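Local structure of topoisomerase I-like protein (Leishmania donovani, 2B9S) at residues N270-A275 against F361-P366. The protein probably relaxes supercoiled DNA as part of a heterodimeric type IB topoisomerase, by cutting one strand through a transient covalent link and resealing it. Numbering follows the deposited sequence.
Sequences NDLHVA and FDQLNP
In the topoisomerase I catalytic core, H273 in the first turn of helix 272-287 grips the type I beta turn F361-L364 by the backbone carbonyl of Q363. H273 ND1 donates to Q363 O over 2.8 Å, with 152° at the hydrogen; the oxygen sits at the imidazole edge, tilted slightly out of the ring plane. Histidine suits this place because its ring offers both an N-H for the carbonyl and carbon for a leucine: H273 CE1 lies 3.7 Å from L364 CD1, the two side chains crossing at about a right angle. With CG anti to the backbone N (chi1 169°), the imidazole extends to the turn. On the more exposed side, L272 CD2 packs 3.8 Å from Q363 CG, methyl against methylene. The glutamine chain bends at chi2 (-59°), which brings NE2 back to D362 OD2 at 2.9 Å, while its CG meets L272. D271 is the N-cap of the helix: its short carboxylate lets OD1 accept from V274 N at 3.3 Å, approached from above the carboxylate plane. The turn is closed by L364 N bonding to F361 O at 3.1 Å, and Q276 binds Q363 N. F361 touches F350 of helix 341-351, whereas L364, branched and apolar as its buried position demands, reaches A280 of helix 272-287 and L369 of helix 366-373, placing the turn among three helices.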
loop_
_atom_site.group_PDB
_atom_site.type_symbol
_atom_site.label_atom_id
_atom_site.label_comp_id
_atom_site.label_asym_id
_atom_site.label_seq_id
_atom_site.Cartn_x
_atom_site.Cartn_y
_atom_site.Cartn_z
ATOM N N ASN D 270 -13.433 25.739 -24.957
ATOM C CA ASN D 270 -12.274 26.459 -25.480
ATOM C C ASN D 270 -11.312 26.812 -24.352
ATOM O O ASN D 270 -10.218 27.327 -24.590
ATOM C CB ASN D 270 -12.686 27.696 -26.295
ATOM C CG ASN D 270 -13.230 28.822 -25.429
ATOM O OD1 ASN D 270 -14.332 28.724 -24.872
ATOM N ND2 ASN D 270 -12.465 29.912 -25.326
ATOM N N ASP D 271 -11.726 26.522 -23.119
ATOM C CA ASP D 271 -10.830 26.635 -21.976
ATOM C C ASP D 271 -9.936 25.384 -21.918
ATOM O O ASP D 271 -10.439 24.256 -21.847
ATOM C CB ASP D 271 -11.623 26.831 -20.681
ATOM C CG ASP D 271 -10.725 26.961 -19.469
ATOM O OD1 ASP D 271 -9.697 26.266 -19.423
ATOM O OD2 ASP D 271 -11.036 27.741 -18.554
ATOM N N LEU D 272 -8.617 25.580 -21.967
ATOM C CA LEU D 272 -7.686 24.445 -22.067
ATOM C C LEU D 272 -7.684 23.555 -20.806
ATOM O O LEU D 272 -7.659 22.331 -20.913
ATOM C CB LEU D 272 -6.272 24.916 -22.430
ATOM C CG LEU D 272 -5.206 23.868 -22.767
ATOM C CD1 LEU D 272 -5.576 23.093 -24.042
ATOM C CD2 LEU D 272 -3.833 24.534 -22.867
ATOM N N HIS D 273 -7.734 24.176 -19.628
ATOM C CA HIS D 273 -7.888 23.445 -18.370
ATOM C C HIS D 273 -9.144 22.557 -18.360
ATOM O O HIS D 273 -9.077 21.384 -17.982
ATOM C CB HIS D 273 -7.900 24.403 -17.162
ATOM C CG HIS D 273 -8.317 23.745 -15.882
ATOM N ND1 HIS D 273 -7.579 22.748 -15.284
ATOM C CD2 HIS D 273 -9.411 23.916 -15.103
ATOM C CE1 HIS D 273 -8.196 22.335 -14.192
ATOM N NE2 HIS D 273 -9.312 23.028 -14.061
ATOM N N VAL D 274 -10.276 23.119 -18.786
ATOM C CA VAL D 274 -11.566 22.412 -18.775
ATOM C C VAL D 274 -11.563 21.185 -19.702
ATOM O O VAL D 274 -12.018 20.096 -19.300
ATOM C CB VAL D 274 -12.777 23.371 -19.075
ATOM C CG1 VAL D 274 -14.091 22.620 -19.088
ATOM C CG2 VAL D 274 -12.871 24.473 -18.027
ATOM N N ALA D 275 -11.035 21.361 -20.921
ATOM C CA ALA D 275 -10.961 20.277 -21.910
ATOM C C ALA D 275 -10.046 19.140 -21.450
ATOM O O ALA D 275 -10.369 17.968 -21.652
ATOM C CB ALA D 275 -10.517 20.805 -23.276
ATOM N N PHE D 361 -1.339 16.528 -19.731
ATOM C CA PHE D 361 -2.250 17.418 -19.006
ATOM C C PHE D 361 -1.495 18.473 -18.203
ATOM O O PHE D 361 -1.648 18.564 -17.000
ATOM C CB PHE D 361 -3.219 16.624 -18.117
ATOM C CG PHE D 361 -3.966 15.534 -18.853
ATOM C CD1 PHE D 361 -4.822 15.849 -19.917
ATOM C CD2 PHE D 361 -3.797 14.187 -18.490
ATOM C CE1 PHE D 361 -5.497 14.840 -20.601
ATOM C CE2 PHE D 361 -4.463 13.184 -19.153
ATOM C CZ PHE D 361 -5.326 13.506 -20.215
ATOM N N ASP D 362 -0.713 19.296 -18.897
ATOM C CA ASP D 362 0.109 20.329 -18.259
ATOM C C ASP D 362 -0.681 21.433 -17.521
ATOM O O ASP D 362 -0.142 22.126 -16.659
ATOM C CB ASP D 362 1.099 20.935 -19.277
ATOM C CG ASP D 362 0.440 21.893 -20.278
ATOM O OD1 ASP D 362 -0.394 21.461 -21.124
ATOM O OD2 ASP D 362 0.802 23.093 -20.220
ATOM N N GLN D 363 -1.960 21.563 -17.866
ATOM C CA GLN D 363 -2.854 22.555 -17.274
ATOM C C GLN D 363 -3.871 21.926 -16.294
ATOM O O GLN D 363 -4.871 22.559 -15.950
ATOM C CB GLN D 363 -3.569 23.335 -18.395
ATOM C CG GLN D 363 -2.616 24.146 -19.310
ATOM C CD GLN D 363 -1.797 25.171 -18.541
ATOM O OE1 GLN D 363 -2.349 25.949 -17.767
ATOM N NE2 GLN D 363 -0.477 25.180 -18.753
ATOM N N LEU D 364 -3.608 20.695 -15.856
ATOM C CA LEU D 364 -4.475 19.971 -14.904
ATOM C C LEU D 364 -3.693 19.269 -13.766
ATOM O O LEU D 364 -2.808 18.448 -14.030
ATOM C CB LEU D 364 -5.310 18.906 -15.649
ATOM C CG LEU D 364 -6.177 17.962 -14.789
ATOM C CD1 LEU D 364 -7.415 18.676 -14.193
ATOM C CD2 LEU D 364 -6.587 16.740 -15.567
ATOM N N ASN D 365 -4.035 19.559 -12.516
ATOM C CA ASN D 365 -3.496 18.776 -11.389
ATOM C C ASN D 365 -4.599 18.035 -10.605
ATOM O O ASN D 365 -5.771 18.327 -10.796
ATOM C CB ASN D 365 -2.576 19.628 -10.476
ATOM C CG ASN D 365 -3.326 20.688 -9.708
ATOM O OD1 ASN D 365 -4.393 20.428 -9.129
ATOM N ND2 ASN D 365 -2.772 21.899 -9.684
ATOM N N PRO D 366 -4.230 17.035 -9.771
ATOM C CA PRO D 366 -5.251 16.264 -9.032
ATOM C C PRO D 366 -6.179 17.100 -8.140
ATOM O O PRO D 366 -7.359 16.792 -8.035
ATOM C CB PRO D 366 -4.404 15.279 -8.214
ATOM C CG PRO D 366 -3.156 15.089 -9.068
ATOM C CD PRO D 366 -2.874 16.498 -9.508
#